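Local coordinates for In2-1 family protein, glutathione transferase lambda3 (Populus trichocarpa, PDB 4PQI) that binds glutathione and, as a monomeric Lambda-class glutathione transferase of a terrestrial plant, probably catalyses thiol-transfer reactions, at residues His156-Leu161 with Arg205-Ala210; Gly167-Gly172 with Glu213-Ile218; Lys77-Asn82 with Gly91-Glu96. One frame throughout, in Å; residues are numbered along the deposited sequence. Where two conformers were deposited one is given.

Interaction 1 (His156-Leu161 with Arg205-Ala210); sequences HLENAL and RQKLAA. Unlike the reference sequence in segment 156-161: His156 (reference Tyr).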
loop_
_atom_site.group_PDB
_atom_site.type_symbol
_atom_site.label_atom_id
_atom_site.label_comp_id
_atom_site.label_asym_id
_atom_site.label_seq_id
_atom_site.Cartn_x
_atom_site.Cartn_y
_atom_site.Cartn_z
ATOM N N HIS A 156 18.009 5.445 2.107
ATOM C CA HIS A 156 17.785 5.223 0.690
ATOM C C HIS A 156 16.536 5.985 0.228
ATOM O O HIS A 156 16.551 6.645 -0.802
ATOM C CB HIS A 156 17.685 3.730 0.377
ATOM C CG HIS A 156 18.118 3.376 -1.014
ATOM N ND1 HIS A 156 19.398 3.601 -1.472
ATOM C CD2 HIS A 156 17.437 2.836 -2.054
ATOM C CE1 HIS A 156 19.490 3.207 -2.731
ATOM N NE2 HIS A 156 18.314 2.736 -3.107
ATOM N N LEU A 157 15.467 5.938 1.014
ATOM C CA LEU A 157 14.270 6.702 0.660
ATOM C C LEU A 157 14.487 8.214 0.751
ATOM O O LEU A 157 14.017 8.968 -0.110
ATOM C CB LEU A 157 13.074 6.287 1.509
ATOM C CG LEU A 157 12.636 4.830 1.414
ATOM C CD1 LEU A 157 11.331 4.657 2.166
ATOM C CD2 LEU A 157 12.502 4.403 -0.020
ATOM N N GLU A 158 15.187 8.658 1.792
ATOM C CA GLU A 158 15.537 10.072 1.926
ATOM C C GLU A 158 16.314 10.567 0.697
ATOM O O GLU A 158 15.993 11.613 0.113
ATOM C CB GLU A 158 16.360 10.309 3.206
ATOM C CG GLU A 158 16.854 11.748 3.407
ATOM C CD GLU A 158 15.720 12.720 3.637
ATOM O OE1 GLU A 158 14.574 12.272 3.854
ATOM O OE2 GLU A 158 15.961 13.937 3.591
ATOM N N ASN A 159 17.342 9.813 0.316
ATOM C CA ASN A 159 18.166 10.202 -0.825
ATOM C C ASN A 159 17.419 10.136 -2.169
ATOM O O ASN A 159 17.563 11.030 -3.005
ATOM C CB ASN A 159 19.472 9.412 -0.824
ATOM C CG ASN A 159 20.409 9.864 0.293
ATOM O OD1 ASN A 159 20.653 11.049 0.454
ATOM N ND2 ASN A 159 20.904 8.922 1.082
ATOM N N ALA A 160 16.598 9.100 -2.349
ATOM C CA ALA A 160 15.737 8.992 -3.520
ATOM C C ALA A 160 14.869 10.240 -3.691
ATOM O O ALA A 160 14.673 10.710 -4.815
ATOM C CB ALA A 160 14.851 7.717 -3.443
ATOM N N LEU A 161 14.371 10.787 -2.576
ATOM C CA LEU A 161 13.519 11.978 -2.619
ATOM C C LEU A 161 14.251 13.261 -3.044
ATOM O O LEU A 161 13.610 14.276 -3.321
ATOM C CB LEU A 161 12.789 12.185 -1.289
ATOM C CG LEU A 161 11.634 11.208 -1.053
ATOM C CD1 LEU A 161 11.263 11.154 0.418
ATOM C CD2 LEU A 161 10.404 11.563 -1.929
ATOM N N ARG A 205 16.004 13.164 8.351
ATOM C CA ARG A 205 15.425 12.820 7.053
ATOM C C ARG A 205 14.286 13.779 6.719
ATOM O O ARG A 205 13.104 13.425 6.732
ATOM C CB ARG A 205 14.957 11.358 7.029
ATOM C CG ARG A 205 16.069 10.391 7.391
ATOM C CD ARG A 205 15.756 8.917 7.095
ATOM N NE ARG A 205 16.869 8.101 7.568
ATOM C CZ ARG A 205 16.946 7.565 8.781
ATOM N NH1 ARG A 205 15.950 7.726 9.646
ATOM N NH2 ARG A 205 18.012 6.852 9.124
ATOM N N GLN A 206 14.689 15.004 6.408
ATOM C CA GLN A 206 13.786 16.111 6.133
ATOM C C GLN A 206 12.791 15.791 5.020
ATOM O O GLN A 206 11.591 16.018 5.156
ATOM C CB GLN A 206 14.603 17.354 5.753
ATOM C CG GLN A 206 15.388 17.996 6.898
ATOM C CD GLN A 206 16.253 17.024 7.696
ATOM O OE1 GLN A 206 16.101 16.896 8.914
ATOM N NE2 GLN A 206 17.164 16.339 7.010
ATOM N N LYS A 207 13.304 15.277 3.908
ATOM C CA LYS A 207 12.485 15.026 2.729
ATOM C C LYS A 207 11.493 13.902 2.982
ATOM O O LYS A 207 10.386 13.905 2.445
ATOM C CB LYS A 207 13.376 14.676 1.537
ATOM C CG LYS A 207 14.248 15.822 1.044
ATOM C CD LYS A 207 13.401 16.871 0.375
ATOM C CE LYS A 207 14.254 17.902 -0.339
ATOM N NZ LYS A 207 13.384 18.898 -1.013
ATOM N N LEU A 208 11.899 12.936 3.798
ATOM C CA LEU A 208 11.021 11.827 4.142
ATOM C C LEU A 208 9.862 12.348 4.995
ATOM O O LEU A 208 8.705 11.934 4.813
ATOM C CB LEU A 208 11.794 10.732 4.887
ATOM C CG LEU A 208 11.066 9.421 5.191
ATOM C CD1 LEU A 208 10.718 8.665 3.905
ATOM C CD2 LEU A 208 11.896 8.550 6.126
ATOM N N ALA A 209 10.177 13.268 5.906
ATOM C CA ALA A 209 9.156 13.880 6.745
ATOM C C ALA A 209 8.138 14.662 5.909
ATOM O O ALA A 209 6.938 14.590 6.161
ATOM C CB ALA A 209 9.793 14.769 7.797
ATOM N N ALA A 210 8.626 15.401 4.915
ATOM C CA ALA A 210 7.759 16.157 4.014
ATOM C C ALA A 210 6.877 15.215 3.210
ATOM O O ALA A 210 5.688 15.472 3.019
ATOM C CB ALA A 210 8.588 17.032 3.076
#
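Glu158 of helix 151-160 accepts two N-H bonds from the first turn of helix 206-215, where two helices of the all-helical C-terminal domain of the glutathione transferase fold cross. The short axis segments 156-160 and 206-210 pass 8.3 Å apart at 83°, and this nearly perpendicular crossing brings Glu158 beside the start of the other helix.

The opening turn of any helix has backbone N-H groups with no carbonyl before them to bond. Here the carboxylate supplies the acceptors. Leu208 N donates to Glu158 OE1 at 2.8 Å. Lys207 N donates to Glu158 OE2 at 3.0 Å, and this second bond is the straighter. Each oxygen uses its syn lone pair, on the side of its partner oxygen, and two bonds to two oxygens hold the group against rotation. With CG anti to the backbone N (chi1 177°) and a bend at chi2, the chain delivers the group to the helix start; the positive end of the helix dipole would probably favour the ionised form. Glutamate suits the place because it has the reach, and the two oxygens, to take both N-H groups.

Arg205, at the N-cap position, lays its aliphatic CB beside the carboxylate, while its guanidinium turns to Asp155 in a salt bridge and to Ile201 O and Tyr199 OH in hydrogen bonds. It therefore does not neutralise Glu158 directly.

Leucines seal the buried flank beneath these polar bonds. Leu157 CB meets Leu208 CD1 at 4.1 Å, and Leu161 lays its CB against Lys207 CB at 3.8 Å, while Leu161 CD1 comes to rest 3.5 Å from the carbonyl oxygen Lys207 O.

Interaction 2 (Gly167-Gly172 with Glu213-Ile218); sequences GPFFLG and EEVNKI. With CA (calcium ion), chain C.
Phe169 and Pro168 carry the loop 167-172 against the end of helix 206-215 and the turn that follows, and the two differ sharply in setting. On the buried side the phenyl ring packs into apolar groups, mainly through CE1. Val215 CG2 lies at the ring's edge, near its plane, 4.1 Å from Phe169 CE1; Ile218 CD1 approaches the same CE1 more obliquely at 4.4 Å, and Glu214 CB is also near it. Phe169 CG stands anti to its own carbonyl carbon (chi1 -55°), which swings the ring toward the helix, and Pro168 CG covers one ring face, offset toward the rim. A flat aromatic suits this place because it can reach several aliphatic groups at once.

The other side is partly exposed and more mixed, yet it holds the closest approach of the contact: Pro168 CG meets Glu214 CG at 3.8 Å, the two side chains crossing at about a right angle. CB and CG of the glutamate do the touching, while its carboxylate turns to Lys217, where Lys217 NZ and Glu214 OE2, 3.0 Å apart, form a salt bridge whose hydrogen bonds are weak.

At the start of the loop Gly167 O binds a calcium ion at 2.5 Å; four waters fill further positions, and Phe164 O completes the group of ligands. Gly167 has backbone angles that call for glycine, since a side chain would press on the preceding carbonyl oxygen. Beyond it, a type I turn from Phe169 to Gly172 reverses the chain.

The loop thus leads from helix 151-160 into helix 177-197, whose Asp179 touches Phe169 and whose Ile183 packs on Val215, while Phe175 in the following loop lies against Ile218 just ahead of helix 219-222.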
loop_
_atom_site.group_PDB
_atom_site.type_symbol
_atom_site.label_atom_id
_atom_site.label_comp_id
_atom_site.label_asym_id
_atom_site.label_seq_id
_atom_site.Cartn_x
_atom_site.Cartn_y
_atom_site.Cartn_z
ATOM N N GLY A 167 8.914 18.669 -6.683
ATOM C CA GLY A 167 7.856 18.331 -5.742
ATOM C C GLY A 167 8.281 17.288 -4.728
ATOM O O GLY A 167 9.359 16.707 -4.850
ATOM N N PRO A 168 7.423 17.030 -3.728
ATOM C CA PRO A 168 7.768 16.227 -2.551
ATOM C C PRO A 168 7.619 14.713 -2.713
ATOM O O PRO A 168 7.962 13.979 -1.782
ATOM C CB PRO A 168 6.764 16.730 -1.514
ATOM C CG PRO A 168 5.562 17.005 -2.316
ATOM C CD PRO A 168 6.055 17.566 -3.627
ATOM N N PHE A 169 7.115 14.244 -3.850
ATOM C CA PHE A 169 6.869 12.818 -4.032
ATOM C C PHE A 169 8.090 12.148 -4.656
ATOM O O PHE A 169 8.996 12.834 -5.134
ATOM C CB PHE A 169 5.605 12.583 -4.875
ATOM C CG PHE A 169 4.376 13.261 -4.324
ATOM C CD1 PHE A 169 3.772 12.799 -3.165
ATOM C CD2 PHE A 169 3.831 14.361 -4.964
ATOM C CE1 PHE A 169 2.649 13.431 -2.650
ATOM C CE2 PHE A 169 2.703 14.999 -4.463
ATOM C CZ PHE A 169 2.106 14.532 -3.305
ATOM N N PHE A 170 8.136 10.816 -4.650
ATOM C CA PHE A 170 9.302 10.139 -5.219
ATOM C C PHE A 170 9.616 10.558 -6.653
ATOM O O PHE A 170 10.786 10.682 -7.022
ATOM C CB PHE A 170 9.194 8.618 -5.109
ATOM C CG PHE A 170 9.426 8.095 -3.716
ATOM C CD1 PHE A 170 10.695 8.121 -3.151
ATOM C CD2 PHE A 170 8.382 7.554 -2.978
ATOM C CE1 PHE A 170 10.917 7.639 -1.878
ATOM C CE2 PHE A 170 8.597 7.066 -1.691
ATOM C CZ PHE A 170 9.862 7.115 -1.137
ATOM N N LEU A 171 8.591 10.809 -7.457
ATOM C CA LEU A 171 8.851 11.247 -8.825
ATOM C C LEU A 171 8.673 12.755 -8.997
ATOM O O LEU A 171 8.553 13.251 -10.116
ATOM C CB LEU A 171 7.988 10.457 -9.812
ATOM C CG LEU A 171 8.115 8.928 -9.684
ATOM C CD1 LEU A 171 7.160 8.231 -10.666
ATOM C CD2 LEU A 171 9.555 8.478 -9.900
ATOM N N GLY A 172 8.663 13.487 -7.890
ATOM C CA GLY A 172 8.622 14.941 -7.948
ATOM C C GLY A 172 7.259 15.574 -7.727
ATOM O O GLY A 172 6.637 15.399 -6.678
ATOM N N GLU A 213 3.987 13.778 5.357
ATOM C CA GLU A 213 3.013 14.838 5.517
ATOM C C GLU A 213 2.184 15.039 4.255
ATOM O O GLU A 213 0.966 15.207 4.325
ATOM C CB GLU A 213 3.731 16.138 5.880
ATOM C CG GLU A 213 2.852 17.239 6.401
ATOM C CD GLU A 213 3.673 18.429 6.881
ATOM O OE1 GLU A 213 4.911 18.286 7.015
ATOM O OE2 GLU A 213 3.084 19.504 7.117
ATOM N N GLU A 214 2.836 15.025 3.098
ATOM C CA GLU A 214 2.139 15.341 1.858
ATOM C C GLU A 214 1.262 14.179 1.381
ATOM O O GLU A 214 0.171 14.394 0.839
ATOM C CB GLU A 214 3.127 15.753 0.762
ATOM C CG GLU A 214 3.869 17.070 1.054
ATOM C CD GLU A 214 3.017 18.308 0.816
ATOM O OE1 GLU A 214 1.905 18.189 0.257
ATOM O OE2 GLU A 214 3.464 19.410 1.190
ATOM N N VAL A 215 1.734 12.952 1.567
ATOM C CA VAL A 215 0.915 11.793 1.216
ATOM C C VAL A 215 -0.320 11.791 2.128
ATOM O O VAL A 215 -1.439 11.497 1.688
ATOM C CB VAL A 215 1.718 10.462 1.285
ATOM C CG1 VAL A 215 0.776 9.239 1.267
ATOM C CG2 VAL A 215 2.721 10.395 0.142
ATOM N N ASN A 216 -0.128 12.191 3.381
ATOM C CA ASN A 216 -1.232 12.224 4.332
ATOM C C ASN A 216 -2.322 13.283 4.104
ATOM O O ASN A 216 -3.359 13.244 4.769
ATOM C CB ASN A 216 -0.720 12.303 5.774
ATOM C CG ASN A 216 -0.518 10.932 6.392
ATOM O OD1 ASN A 216 -1.458 10.326 6.902
ATOM N ND2 ASN A 216 0.708 10.434 6.337
ATOM N N LYS A 217 -2.102 14.215 3.181
ATOM C CA LYS A 217 -3.143 15.185 2.829
ATOM C C LYS A 217 -4.154 14.579 1.846
ATOM O O LYS A 217 -5.235 15.136 1.600
ATOM C CB LYS A 217 -2.534 16.447 2.209
ATOM C CG LYS A 217 -1.523 17.164 3.092
ATOM C CD LYS A 217 -1.014 18.426 2.393
ATOM C CE LYS A 217 0.230 18.985 3.074
ATOM N NZ LYS A 217 0.753 20.187 2.339
ATOM N N ILE A 218 -3.804 13.431 1.289
ATOM C CA ILE A 218 -4.605 12.844 0.232
ATOM C C ILE A 218 -5.709 11.942 0.783
ATOM O O ILE A 218 -5.435 10.930 1.425
ATOM C CB ILE A 218 -3.705 12.077 -0.755
ATOM C CG1 ILE A 218 -2.600 13.005 -1.282
ATOM C CG2 ILE A 218 -4.533 11.473 -1.889
ATOM C CD1 ILE A 218 -1.533 12.290 -2.065
HETATM CA CA CA C . 11.818 16.443 -4.313
HETATM O O HOH W 1 10.999 14.105 -4.503
HETATM O O HOH W 2 11.480 16.046 -2.069
HETATM O O HOH W 3 11.396 18.943 -4.069
HETATM O O HOH W 4 14.103 17.043 -3.971
#

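Interaction 3 (Lys77-Asn82 with Gly91-Glu96); sequences KVYPPN and GKITGE. With GSH (glutathione), chain B.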
loop_
_atom_site.group_PDB
_atom_site.type_symbol
_atom_site.label_atom_id
_atom_site.label_comp_id
_atom_site.label_asym_id
_atom_site.label_seq_id
_atom_site.Cartn_x
_atom_site.Cartn_y
_atom_site.Cartn_z
ATOM N N LYS A 77 -11.533 -22.006 -4.043
ATOM C CA LYS A 77 -12.363 -21.652 -5.190
ATOM C C LYS A 77 -11.989 -20.345 -5.883
ATOM O O LYS A 77 -12.402 -20.117 -7.023
ATOM C CB LYS A 77 -13.841 -21.615 -4.781
ATOM C CG LYS A 77 -14.407 -22.998 -4.516
ATOM C CD LYS A 77 -15.800 -22.915 -3.924
ATOM C CE LYS A 77 -16.328 -24.294 -3.530
ATOM N NZ LYS A 77 -17.577 -24.183 -2.704
ATOM N N VAL A 78 -11.214 -19.491 -5.216
ATOM C CA VAL A 78 -10.912 -18.183 -5.793
ATOM C C VAL A 78 -9.440 -18.064 -6.171
ATOM O O VAL A 78 -9.096 -17.808 -7.345
ATOM C CB VAL A 78 -11.339 -17.019 -4.852
ATOM C CG1 VAL A 78 -10.996 -15.652 -5.450
ATOM C CG2 VAL A 78 -12.861 -17.103 -4.546
ATOM N N TYR A 79 -8.566 -18.281 -5.194
ATOM C CA TYR A 79 -7.164 -17.922 -5.370
ATOM C C TYR A 79 -6.248 -18.862 -4.599
ATOM O O TYR A 79 -5.994 -18.651 -3.417
ATOM C CB TYR A 79 -6.960 -16.475 -4.916
ATOM C CG TYR A 79 -5.588 -15.918 -5.210
ATOM C CD1 TYR A 79 -5.115 -15.805 -6.525
ATOM C CD2 TYR A 79 -4.756 -15.498 -4.173
ATOM C CE1 TYR A 79 -3.844 -15.280 -6.789
ATOM C CE2 TYR A 79 -3.506 -14.985 -4.430
ATOM C CZ TYR A 79 -3.053 -14.878 -5.745
ATOM O OH TYR A 79 -1.798 -14.361 -5.972
ATOM N N PRO A 80 -5.751 -19.904 -5.276
ATOM C CA PRO A 80 -4.922 -20.954 -4.664
ATOM C C PRO A 80 -3.679 -20.473 -3.889
ATOM O O PRO A 80 -3.402 -21.051 -2.856
ATOM C CB PRO A 80 -4.558 -21.851 -5.857
ATOM C CG PRO A 80 -5.734 -21.702 -6.761
ATOM C CD PRO A 80 -6.098 -20.231 -6.670
ATOM N N PRO A 81 -2.969 -19.427 -4.350
ATOM C CA PRO A 81 -1.863 -18.956 -3.501
ATOM C C PRO A 81 -2.300 -18.542 -2.085
ATOM O O PRO A 81 -1.464 -18.466 -1.178
ATOM C CB PRO A 81 -1.325 -17.749 -4.278
ATOM C CG PRO A 81 -1.629 -18.095 -5.723
ATOM C CD PRO A 81 -2.998 -18.724 -5.649
ATOM N N ASN A 82 -3.591 -18.266 -1.914
ATOM C CA ASN A 82 -4.176 -18.017 -0.593
ATOM C C ASN A 82 -3.529 -16.840 0.142
ATOM O O ASN A 82 -3.103 -16.966 1.305
ATOM C CB ASN A 82 -4.132 -19.276 0.281
ATOM C CG ASN A 82 -5.088 -19.187 1.468
ATOM O OD1 ASN A 82 -5.924 -18.291 1.526
ATOM N ND2 ASN A 82 -4.962 -20.119 2.415
ATOM N N GLY A 91 -12.481 -12.356 -16.135
ATOM C CA GLY A 91 -12.497 -13.806 -16.097
ATOM C C GLY A 91 -11.241 -14.440 -15.522
ATOM O O GLY A 91 -10.989 -15.609 -15.743
ATOM N N LYS A 92 -10.456 -13.672 -14.786
ATOM C CA LYS A 92 -9.329 -14.234 -14.043
ATOM C C LYS A 92 -9.142 -13.558 -12.701
ATOM O O LYS A 92 -9.658 -12.467 -12.471
ATOM C CB LYS A 92 -8.023 -14.185 -14.847
ATOM C CG LYS A 92 -7.708 -12.857 -15.490
ATOM C CD LYS A 92 -6.421 -12.940 -16.294
ATOM C CE LYS A 92 -6.348 -11.830 -17.343
ATOM N NZ LYS A 92 -7.503 -11.883 -18.289
ATOM N N ILE A 93 -8.403 -14.231 -11.822
ATOM C CA ILE A 93 -8.004 -13.689 -10.540
ATOM C C ILE A 93 -6.503 -13.409 -10.584
ATOM O O ILE A 93 -5.709 -14.329 -10.749
ATOM C CB ILE A 93 -8.282 -14.703 -9.406
ATOM C CG1 ILE A 93 -9.722 -15.219 -9.474
ATOM C CG2 ILE A 93 -8.007 -14.084 -8.055
ATOM C CD1 ILE A 93 -10.761 -14.187 -9.083
ATOM N N THR A 94 -6.116 -12.144 -10.437
ATOM C CA THR A 94 -4.702 -11.753 -10.508
ATOM C C THR A 94 -4.201 -11.312 -9.137
ATOM O O THR A 94 -4.891 -10.564 -8.445
ATOM C CB THR A 94 -4.510 -10.599 -11.520
ATOM O OG1 THR A 94 -5.071 -10.989 -12.773
ATOM C CG2 THR A 94 -3.027 -10.237 -11.684
ATOM N N GLY A 95 -3.000 -11.760 -8.755
ATOM C CA GLY A 95 -2.428 -11.414 -7.461
ATOM C C GLY A 95 -1.218 -10.513 -7.619
ATOM O O GLY A 95 -0.959 -10.040 -8.724
ATOM N N GLU A 96 -0.485 -10.306 -6.522
ATOM C CA GLU A 96 0.718 -9.452 -6.467
ATOM C C GLU A 96 0.379 -7.964 -6.486
ATOM O O GLU A 96 0.056 -7.397 -7.536
ATOM C CB GLU A 96 1.767 -9.788 -7.552
ATOM C CG GLU A 96 2.434 -11.164 -7.390
ATOM C CD GLU A 96 3.189 -11.312 -6.070
ATOM O OE1 GLU A 96 3.542 -12.457 -5.708
ATOM O OE2 GLU A 96 3.430 -10.292 -5.394
HETATM N N1 GSH B . 3.844 -10.426 -2.426
HETATM C CA1 GSH B . 2.428 -10.358 -2.097
HETATM C C1 GSH B . 1.836 -9.075 -2.622
HETATM O O11 GSH B . 0.670 -9.020 -3.074
HETATM O O12 GSH B . 2.517 -8.034 -2.638
HETATM C CB1 GSH B . 2.262 -10.473 -0.583
HETATM C CG1 GSH B . 0.820 -10.294 -0.122
HETATM C CD1 GSH B . 0.703 -10.816 1.295
HETATM O OE1 GSH B . 1.784 -11.483 1.886
HETATM N N2 GSH B . -0.422 -10.629 1.980
HETATM C CA2 GSH B . -0.513 -11.172 3.326
HETATM C C2 GSH B . -1.292 -12.456 3.342
HETATM O O2 GSH B . -2.353 -12.658 2.446
HETATM C CB2 GSH B . -1.173 -10.161 4.258
HETATM S SG2 GSH B . 0.009 -8.956 4.902
HETATM N N3 GSH B . -0.951 -13.369 4.236
HETATM C CA3 GSH B . -1.892 -14.399 4.632
HETATM C C3 GSH B . -1.316 -15.761 4.338
HETATM O O31 GSH B . -1.988 -16.799 4.557
HETATM O O32 GSH B . -0.155 -15.857 3.866
#
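This is a surface packing contact, mostly apolar, between the end of helix 73-78 with its following turn and strand 92-95, an outermost strand of the four-stranded mixed sheet in the N-terminal domain. Ile93 is its centre, its CB directed toward the helix. Ile93 CD1 meets Val78 CG1 at 3.9 Å, the two side chains crossing at about a right angle, and Ile93 CG1 lies 3.4 Å from the carbonyl oxygen Val78 O. Its other branch serves the neighbouring residue: Ile93 CG2 sits 3.7 Å from Tyr79 CD1, oblique to the ring. A beta-branched residue suits a strand and here sends its two arms to different partners.

Tyr79 then runs along the strand. Its CG, anti to the backbone N (chi1 -173°), directs the ring past Ile93 until Tyr79 OH stands 3.4 Å from Gly95 CA. Any side chain at Gly95 would collide with that hydroxyl, so glycine is the fitting residue. On one face of the ring, Pro81 CD lies 3.6 Å above the centre, so that the turn packs on its own first residue; Asn82 N closes this type I turn by bonding back to Tyr79 O. An alanine in place of Tyr79 would be likely to leave Gly95 and the Pro81 ring without their aromatic partner and open a gap beside Ile93 CG2.

Both segments end at the ligand. Glu96 OE2 accepts a hydrogen bond from glutathione N1 at 3.0 Å, and Asn82, whose OD1 bonds to Arg70, precedes Lys83 and Val84, which also bind the tripeptide, as does Ser97 beyond Glu96. This is the thioredoxin-like domain of glutathione transferases, its glutathione site framed by the Val84-Pro85 segment after the turn and by Glu96-Ser97 at the start of helix 97-107.

Along the chain interaction 3 comes first and closes before the other two open. Interactions 1 and 2 then alternate their segments, 156-161, 167-172, 205-210 and 213-218, and both use helix 206-215, at its beginning and toward its end. Their centres lie 11 Å apart and they touch: Leu161 CD2 is 3.4 Å from Pro168 O, so they form one continuous patch of the helical C-terminal domain. Interaction 3 belongs to the thioredoxin-like domain on the opposite side of the chain's centre, its centre 35 Å from interaction 1 and 32 Å from interaction 2. Glutathione binding thus sits well apart from this calcium-bearing helical region.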